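Local coordinates for Lmo0651 protein (Listeria monocytogenes serovar 1/2a, PDB 6EP3) that controls expression of the Listeria Agr system and mediates virulence, probably by binding DNA as a GntR-family transcription factor, at residues L8-K19 with E39-A50. Sequence-based numbering, arbitrary orientation.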
ATOM      1  N   LEU B   8      -3.510  24.318  13.068  1.00 76.15           N
ATOM      2  CA  LEU B   8      -3.265  23.655  14.343  1.00 74.51           C
ATOM      3  C   LEU B   8      -3.198  22.144  14.179  1.00 78.41           C
ATOM      4  O   LEU B   8      -2.444  21.477  14.898  1.00 81.07           O
ATOM      5  CB  LEU B   8      -4.344  24.032  15.358  1.00 70.01           C
ATOM      6  CG  LEU B   8      -4.181  23.381  16.732  1.00 72.45           C
ATOM      7  CD1 LEU B   8      -2.850  23.780  17.341  1.00 75.61           C
ATOM      8  CD2 LEU B   8      -5.324  23.756  17.657  1.00 75.80           C
ATOM      9  N   ASP B   9      -3.954  21.590  13.228  1.00 77.91           N
ATOM     10  CA  ASP B   9      -3.939  20.147  13.019  1.00 80.75           C
ATOM     11  C   ASP B   9      -2.553  19.670  12.607  1.00 80.48           C
ATOM     12  O   ASP B   9      -1.926  18.860  13.302  1.00 86.02           O
ATOM     13  CB  ASP B   9      -4.979  19.751  11.969  1.00 80.30           C
ATOM     14  CG  ASP B   9      -6.403  19.981  12.438  1.00 86.85           C
ATOM     15  OD1 ASP B   9      -7.176  20.624  11.699  1.00 91.77           O
ATOM     16  OD2 ASP B   9      -6.753  19.511  13.542  1.00 87.54           O
ATOM     17  N   LYS B  10      -2.045  20.185  11.483  1.00 74.36           N
ATOM     18  CA  LYS B  10      -0.772  19.694  10.963  1.00 79.79           C
ATOM     19  C   LYS B  10       0.337  19.836  12.001  1.00 80.32           C
ATOM     20  O   LYS B  10       1.070  18.875  12.261  1.00 91.79           O
ATOM     21  CB  LYS B  10      -0.432  20.399   9.641  1.00 81.83           C
ATOM     22  CG  LYS B  10       0.388  21.678   9.720  1.00 91.01           C
ATOM     23  CD  LYS B  10       1.280  21.826   8.491  1.00 95.38           C
ATOM     24  CE  LYS B  10       1.899  23.212   8.409  1.00 96.08           C
ATOM     25  NZ  LYS B  10       1.012  24.197   7.738  1.00 92.02           N
ATOM     26  N   MET B  11       0.420  20.994  12.664  1.00 83.56           N
ATOM     27  CA  MET B  11       1.347  21.172  13.777  1.00 80.75           C
ATOM     28  C   MET B  11       1.303  19.969  14.704  1.00 71.10           C
ATOM     29  O   MET B  11       2.307  19.270  14.890  1.00 73.64           O
ATOM     30  CB  MET B  11       1.012  22.451  14.552  1.00 78.94           C
ATOM     31  CG  MET B  11       1.698  22.527  15.913  1.00 86.62           C
ATOM     32  SD  MET B  11       1.164  23.922  16.926  1.00101.60           S
ATOM     33  CE  MET B  11       2.210  25.227  16.278  1.00100.31           C
ATOM     34  N   VAL B  12       0.124  19.696  15.266  1.00 70.05           N
ATOM     35  CA  VAL B  12      -0.002  18.600  16.222  1.00 70.90           C
ATOM     36  C   VAL B  12       0.487  17.312  15.582  1.00 75.48           C
ATOM     37  O   VAL B  12       1.346  16.607  16.128  1.00 78.04           O
ATOM     38  CB  VAL B  12      -1.457  18.474  16.704  1.00 65.56           C
ATOM     39  CG1 VAL B  12      -1.686  17.118  17.356  1.00 69.94           C
ATOM     40  CG2 VAL B  12      -1.789  19.592  17.661  1.00 62.97           C
ATOM     41  N   TYR B  13      -0.009  17.033  14.371  1.00 74.94           N
ATOM     42  CA  TYR B  13       0.467  15.890  13.605  1.00 68.11           C
ATOM     43  C   TYR B  13       1.987  15.854  13.613  1.00 72.61           C
ATOM     44  O   TYR B  13       2.602  14.920  14.148  1.00 78.00           O
ATOM     45  CB  TYR B  13      -0.081  15.958  12.176  1.00 59.24           C
ATOM     46  CG  TYR B  13       0.475  14.906  11.241  1.00 59.80           C
ATOM     47  CD1 TYR B  13      -0.136  13.667  11.128  1.00 64.08           C
ATOM     48  CD2 TYR B  13       1.597  15.157  10.456  1.00 66.36           C
ATOM     49  CE1 TYR B  13       0.358  12.700  10.276  1.00 62.12           C
ATOM     50  CE2 TYR B  13       2.098  14.195   9.599  1.00 67.14           C
ATOM     51  CZ  TYR B  13       1.474  12.966   9.516  1.00 70.25           C
ATOM     52  OH  TYR B  13       1.965  12.002   8.667  1.00 72.20           O
ATOM     53  N   ASN B  14       2.604  16.913  13.080  1.00 69.78           N
ATOM     54  CA  ASN B  14       4.058  16.968  13.008  1.00 74.22           C
ATOM     55  C   ASN B  14       4.672  16.737  14.379  1.00 76.17           C
ATOM     56  O   ASN B  14       5.583  15.916  14.534  1.00 80.49           O
ATOM     57  CB  ASN B  14       4.507  18.306  12.424  1.00 71.36           C
ATOM     58  CG  ASN B  14       4.423  18.331  10.913  1.00 80.60           C
ATOM     59  OD1 ASN B  14       3.376  18.637  10.341  1.00 85.28           O
ATOM     60  ND2 ASN B  14       5.524  17.991  10.256  1.00 85.84           N
ATOM     61  N   LEU B  15       4.140  17.419  15.398  1.00 72.01           N
ATOM     62  CA  LEU B  15       4.639  17.235  16.754  1.00 75.22           C
ATOM     63  C   LEU B  15       4.638  15.757  17.118  1.00 74.69           C
ATOM     64  O   LEU B  15       5.682  15.181  17.452  1.00 78.80           O
ATOM     65  CB  LEU B  15       3.789  18.046  17.733  1.00 75.94           C
ATOM     66  CG  LEU B  15       4.190  19.518  17.867  1.00 76.15           C
ATOM     67  CD1 LEU B  15       3.335  20.220  18.912  1.00 69.93           C
ATOM     68  CD2 LEU B  15       5.672  19.655  18.191  1.00 76.47           C
ATOM     69  N   LEU B  16       3.474  15.115  16.992  1.00 66.15           N
ATOM     70  CA  LEU B  16       3.391  13.694  17.297  1.00 66.42           C
ATOM     71  C   LEU B  16       4.384  12.906  16.457  1.00 64.70           C
ATOM     72  O   LEU B  16       5.103  12.043  16.978  1.00 58.74           O
ATOM     73  CB  LEU B  16       1.966  13.193  17.066  1.00 71.21           C
ATOM     74  CG  LEU B  16       1.615  11.860  17.721  1.00 77.51           C
ATOM     75  CD1 LEU B  16       1.838  11.947  19.221  1.00 80.37           C
ATOM     76  CD2 LEU B  16       0.178  11.472  17.413  1.00 79.34           C
ATOM     77  N   LEU B  17       4.494  13.248  15.170  1.00 62.57           N
ATOM     78  CA  LEU B  17       5.397  12.511  14.296  1.00 67.24           C
ATOM     79  C   LEU B  17       6.828  12.611  14.789  1.00 70.68           C
ATOM     80  O   LEU B  17       7.582  11.626  14.745  1.00 72.78           O
ATOM     81  CB  LEU B  17       5.292  13.037  12.866  1.00 67.36           C
ATOM     82  CG  LEU B  17       6.294  12.418  11.891  1.00 70.29           C
ATOM     83  CD1 LEU B  17       6.074  10.917  11.798  1.00 67.31           C
ATOM     84  CD2 LEU B  17       6.189  13.060  10.518  1.00 73.27           C
ATOM     85  N   GLU B  18       7.209  13.775  15.318  1.00 72.44           N
ATOM     86  CA  GLU B  18       8.585  13.910  15.764  1.00 77.41           C
ATOM     87  C   GLU B  18       8.815  13.092  17.025  1.00 79.99           C
ATOM     88  O   GLU B  18       9.890  12.505  17.196  1.00 83.89           O
ATOM     89  CB  GLU B  18       8.914  15.386  15.988  1.00 78.95           C
ATOM     90  CG  GLU B  18       8.611  16.251  14.767  1.00 86.04           C
ATOM     91  CD  GLU B  18       9.463  15.928  13.555  1.00 91.44           C
ATOM     92  OE1 GLU B  18       8.928  15.972  12.427  1.00 87.62           O
ATOM     93  OE2 GLU B  18      10.635  15.545  13.730  1.00 90.32           O
ATOM     94  N   LYS B  19       7.777  12.958  17.861  1.00 80.15           N
ATOM     95  CA  LYS B  19       7.858  12.063  19.009  1.00 79.34           C
ATOM     96  C   LYS B  19       8.061  10.623  18.571  1.00 84.36           C
ATOM     97  O   LYS B  19       8.628   9.818  19.319  1.00 92.24           O
ATOM     98  CB  LYS B  19       6.595  12.186  19.861  1.00 72.27           C
ATOM     99  CG  LYS B  19       6.611  13.344  20.840  1.00 81.76           C
ATOM    100  CD  LYS B  19       5.694  13.064  22.016  1.00 87.74           C
ATOM    101  CE  LYS B  19       6.029  13.944  23.205  1.00 93.82           C
ATOM    102  NZ  LYS B  19       5.431  13.413  24.463  1.00 97.40           N
ATOM    103  N   GLU B  39       0.150  17.916  26.749  1.00108.25           N
ATOM    104  CA  GLU B  39       1.513  18.361  26.485  1.00105.83           C
ATOM    105  C   GLU B  39       1.555  19.406  25.376  1.00 99.33           C
ATOM    106  O   GLU B  39       2.323  20.371  25.454  1.00103.60           O
ATOM    107  CB  GLU B  39       2.390  17.163  26.124  1.00108.11           C
ATOM    108  CG  GLU B  39       3.822  17.521  25.777  1.00112.58           C
ATOM    109  CD  GLU B  39       4.687  16.298  25.552  1.00115.81           C
ATOM    110  OE1 GLU B  39       4.203  15.172  25.797  1.00114.96           O
ATOM    111  OE2 GLU B  39       5.852  16.465  25.134  1.00116.49           O
ATOM    112  N   PHE B  40       0.742  19.230  24.335  1.00 90.32           N
ATOM    113  CA  PHE B  40       0.709  20.166  23.218  1.00 84.25           C
ATOM    114  C   PHE B  40      -0.169  21.382  23.485  1.00 81.55           C
ATOM    115  O   PHE B  40      -0.185  22.303  22.660  1.00 85.08           O
ATOM    116  CB  PHE B  40       0.216  19.466  21.949  1.00 83.41           C
ATOM    117  CG  PHE B  40       1.046  18.284  21.538  1.00 87.92           C
ATOM    118  CD1 PHE B  40       2.403  18.232  21.816  1.00 89.80           C
ATOM    119  CD2 PHE B  40       0.465  17.221  20.864  1.00 90.58           C
ATOM    120  CE1 PHE B  40       3.163  17.140  21.429  1.00 89.61           C
ATOM    121  CE2 PHE B  40       1.221  16.127  20.475  1.00 92.28           C
ATOM    122  CZ  PHE B  40       2.572  16.088  20.759  1.00 90.12           C
ATOM    123  N   GLY B  41      -0.894  21.412  24.600  1.00 78.15           N
ATOM    124  CA  GLY B  41      -1.816  22.504  24.839  1.00 82.34           C
ATOM    125  C   GLY B  41      -2.978  22.553  23.882  1.00 86.42           C
ATOM    126  O   GLY B  41      -3.544  23.623  23.651  1.00 86.43           O
ATOM    127  N   VAL B  42      -3.341  21.419  23.307  1.00 92.12           N
ATOM    128  CA  VAL B  42      -4.383  21.347  22.297  1.00 94.39           C
ATOM    129  C   VAL B  42      -5.587  20.588  22.829  1.00 97.64           C
ATOM    130  O   VAL B  42      -5.523  19.863  23.828  1.00 94.96           O
ATOM    131  CB  VAL B  42      -3.857  20.702  20.996  1.00 90.71           C
ATOM    132  CG1 VAL B  42      -2.537  21.327  20.617  1.00 89.25           C
ATOM    133  CG2 VAL B  42      -3.670  19.203  21.189  1.00 90.55           C
ATOM    134  N   SER B  43      -6.718  20.786  22.158  1.00103.18           N
ATOM    135  CA  SER B  43      -7.902  19.983  22.396  1.00107.26           C
ATOM    136  C   SER B  43      -7.711  18.613  21.751  1.00111.09           C
ATOM    137  O   SER B  43      -6.717  18.353  21.068  1.00120.27           O
ATOM    138  CB  SER B  43      -9.145  20.686  21.856  1.00108.34           C
ATOM    139  OG  SER B  43     -10.321  19.989  22.223  1.00112.50           O
ATOM    140  N   ARG B  44      -8.671  17.717  21.961  1.00103.17           N
ATOM    141  CA  ARG B  44      -8.513  16.374  21.426  1.00105.05           C
ATOM    142  C   ARG B  44      -8.941  16.262  19.969  1.00103.42           C
ATOM    143  O   ARG B  44      -8.581  15.280  19.312  1.00107.91           O
ATOM    144  CB  ARG B  44      -9.286  15.371  22.284  1.00106.99           C
ATOM    145  CG  ARG B  44      -8.414  14.685  23.326  1.00110.03           C
ATOM    146  CD  ARG B  44      -8.736  13.204  23.467  1.00115.52           C
ATOM    147  NE  ARG B  44      -8.278  12.395  22.341  1.00115.51           N
ATOM    148  CZ  ARG B  44      -9.087  11.851  21.438  1.00114.99           C
ATOM    149  NH1 ARG B  44     -10.395  12.045  21.520  1.00114.29           N
ATOM    150  NH2 ARG B  44      -8.586  11.115  20.455  1.00113.13           N
ATOM    151  N   SER B  45      -9.685  17.237  19.446  1.00100.28           N
ATOM    152  CA  SER B  45     -10.101  17.170  18.046  1.00 98.74           C
ATOM    153  C   SER B  45      -8.925  17.139  17.079  1.00 95.43           C
ATOM    154  O   SER B  45      -8.942  16.307  16.153  1.00 93.78           O
ATOM    155  CB  SER B  45     -11.053  18.328  17.724  1.00101.03           C
ATOM    156  OG  SER B  45     -11.236  18.452  16.322  1.00 98.47           O
ATOM    157  N   PRO B  46      -7.889  17.991  17.207  1.00 90.41           N
ATOM    158  CA  PRO B  46      -6.731  17.851  16.312  1.00 90.96           C
ATOM    159  C   PRO B  46      -5.977  16.551  16.538  1.00 94.07           C
ATOM    160  O   PRO B  46      -5.738  15.786  15.595  1.00100.15           O
ATOM    161  CB  PRO B  46      -5.868  19.075  16.652  1.00 89.06           C
ATOM    162  CG  PRO B  46      -6.307  19.488  18.014  1.00 86.71           C
ATOM    163  CD  PRO B  46      -7.768  19.190  18.059  1.00 83.61           C
ATOM    164  N   LEU B  47      -5.621  16.292  17.800  1.00 94.67           N
ATOM    165  CA  LEU B  47      -4.834  15.116  18.158  1.00 90.54           C
ATOM    166  C   LEU B  47      -5.450  13.841  17.596  1.00 85.98           C
ATOM    167  O   LEU B  47      -4.798  13.094  16.853  1.00 90.25           O
ATOM    168  CB  LEU B  47      -4.701  15.038  19.681  1.00 91.64           C
ATOM    169  CG  LEU B  47      -4.095  13.775  20.290  1.00 93.33           C
ATOM    170  CD1 LEU B  47      -3.114  14.165  21.365  1.00 97.71           C
ATOM    171  CD2 LEU B  47      -5.184  12.879  20.861  1.00 95.76           C
ATOM    172  N   ARG B  48      -6.714  13.585  17.946  1.00 78.78           N
ATOM    173  CA  ARG B  48      -7.453  12.459  17.383  1.00 76.08           C
ATOM    174  C   ARG B  48      -7.246  12.372  15.877  1.00 77.19           C
ATOM    175  O   ARG B  48      -6.797  11.343  15.355  1.00 76.71           O
ATOM    176  CB  ARG B  48      -8.940  12.606  17.723  1.00 77.81           C
ATOM    177  CG  ARG B  48      -9.888  11.867  16.795  1.00 89.82           C
ATOM    178  CD  ARG B  48     -11.326  11.955  17.293  1.00 96.11           C
ATOM    179  NE  ARG B  48     -11.577  11.047  18.409  1.00107.61           N
ATOM    180  CZ  ARG B  48     -12.468  11.274  19.370  1.00113.33           C
ATOM    181  NH1 ARG B  48     -13.189  12.386  19.353  1.00110.89           N
ATOM    182  NH2 ARG B  48     -12.633  10.392  20.349  1.00114.30           N
ATOM    183  N   LYS B  49      -7.515  13.479  15.178  1.00 73.05           N
ATOM    184  CA  LYS B  49      -7.350  13.523  13.730  1.00 69.18           C
ATOM    185  C   LYS B  49      -5.962  13.041  13.332  1.00 66.73           C
ATOM    186  O   LYS B  49      -5.816  12.124  12.512  1.00 66.65           O
ATOM    187  CB  LYS B  49      -7.596  14.948  13.230  1.00 72.98           C
ATOM    188  CG  LYS B  49      -9.025  15.211  12.780  1.00 80.64           C
ATOM    189  CD  LYS B  49      -9.141  16.500  11.981  1.00 85.31           C
ATOM    190  CE  LYS B  49      -9.362  17.697  12.884  1.00 88.48           C
ATOM    191  NZ  LYS B  49     -10.043  18.800  12.155  1.00 93.29           N
ATOM    192  N   ALA B  50      -4.931  13.623  13.950  1.00 65.75           N
ATOM    193  CA  ALA B  50      -3.560  13.199  13.693  1.00 68.65           C
ATOM    194  C   ALA B  50      -3.421  11.689  13.807  1.00 74.31           C
ATOM    195  O   ALA B  50      -2.953  11.022  12.874  1.00 84.18           O
ATOM    196  CB  ALA B  50      -2.608  13.906  14.660  1.00 59.68           C
TER
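Val12 is a knob in a hole made by Phe40, Pro46, Leu47 and Ala50. It packs helix 8-21 onto the helix-turn-helix of a GntR-type winged-helix domain, where helix 44-56 is the probable recognition helix. The axes of segments 8-19 and 44-50 cross at -56°. Val12 CB carries two methyls that part ways. Val12 CG1 lies anti to the backbone N (chi1 163°) and rests 3.8 Å from Leu47 CA, with Phe40 and Ala50 a little farther off. Val12 CG2 turns to the loop between helices 33-40 and 44-56, meets Val42 CG1 at 3.5 Å, and has Pro46 CB a little farther off. Leu8 CD1 touches the same Val42 methyl.

Gly41, with positive phi, ends helix 33-40 in a Schellman motif just after Phe40. Leu15 lies over one face of the Phe40 ring. Leu15 CB makes a CH-pi contact, 4.0 Å from the centroid of the Phe40 ring, and Leu15 CD1 reaches Phe40 CD1. Midway along helix 44-56, the Ala50 methyl sits 3.8 Å from Tyr13 CA. Tyr13 OH is hydrogen-bonded to Gln57 OE1.

Salt bridges flank this apolar patch. Asp9 OD1 pairs weakly with Lys49 NZ at 3.4 Å, while Asp9 OD2 lies against Pro46 CA and Lys49 CE. At the far end, the extended Lys19 and Glu39 chains come from opposite directions. Lys19 NZ meets Glu39 OE1 at 2.5 Å, on its syn side and 22° out of the carboxylate plane.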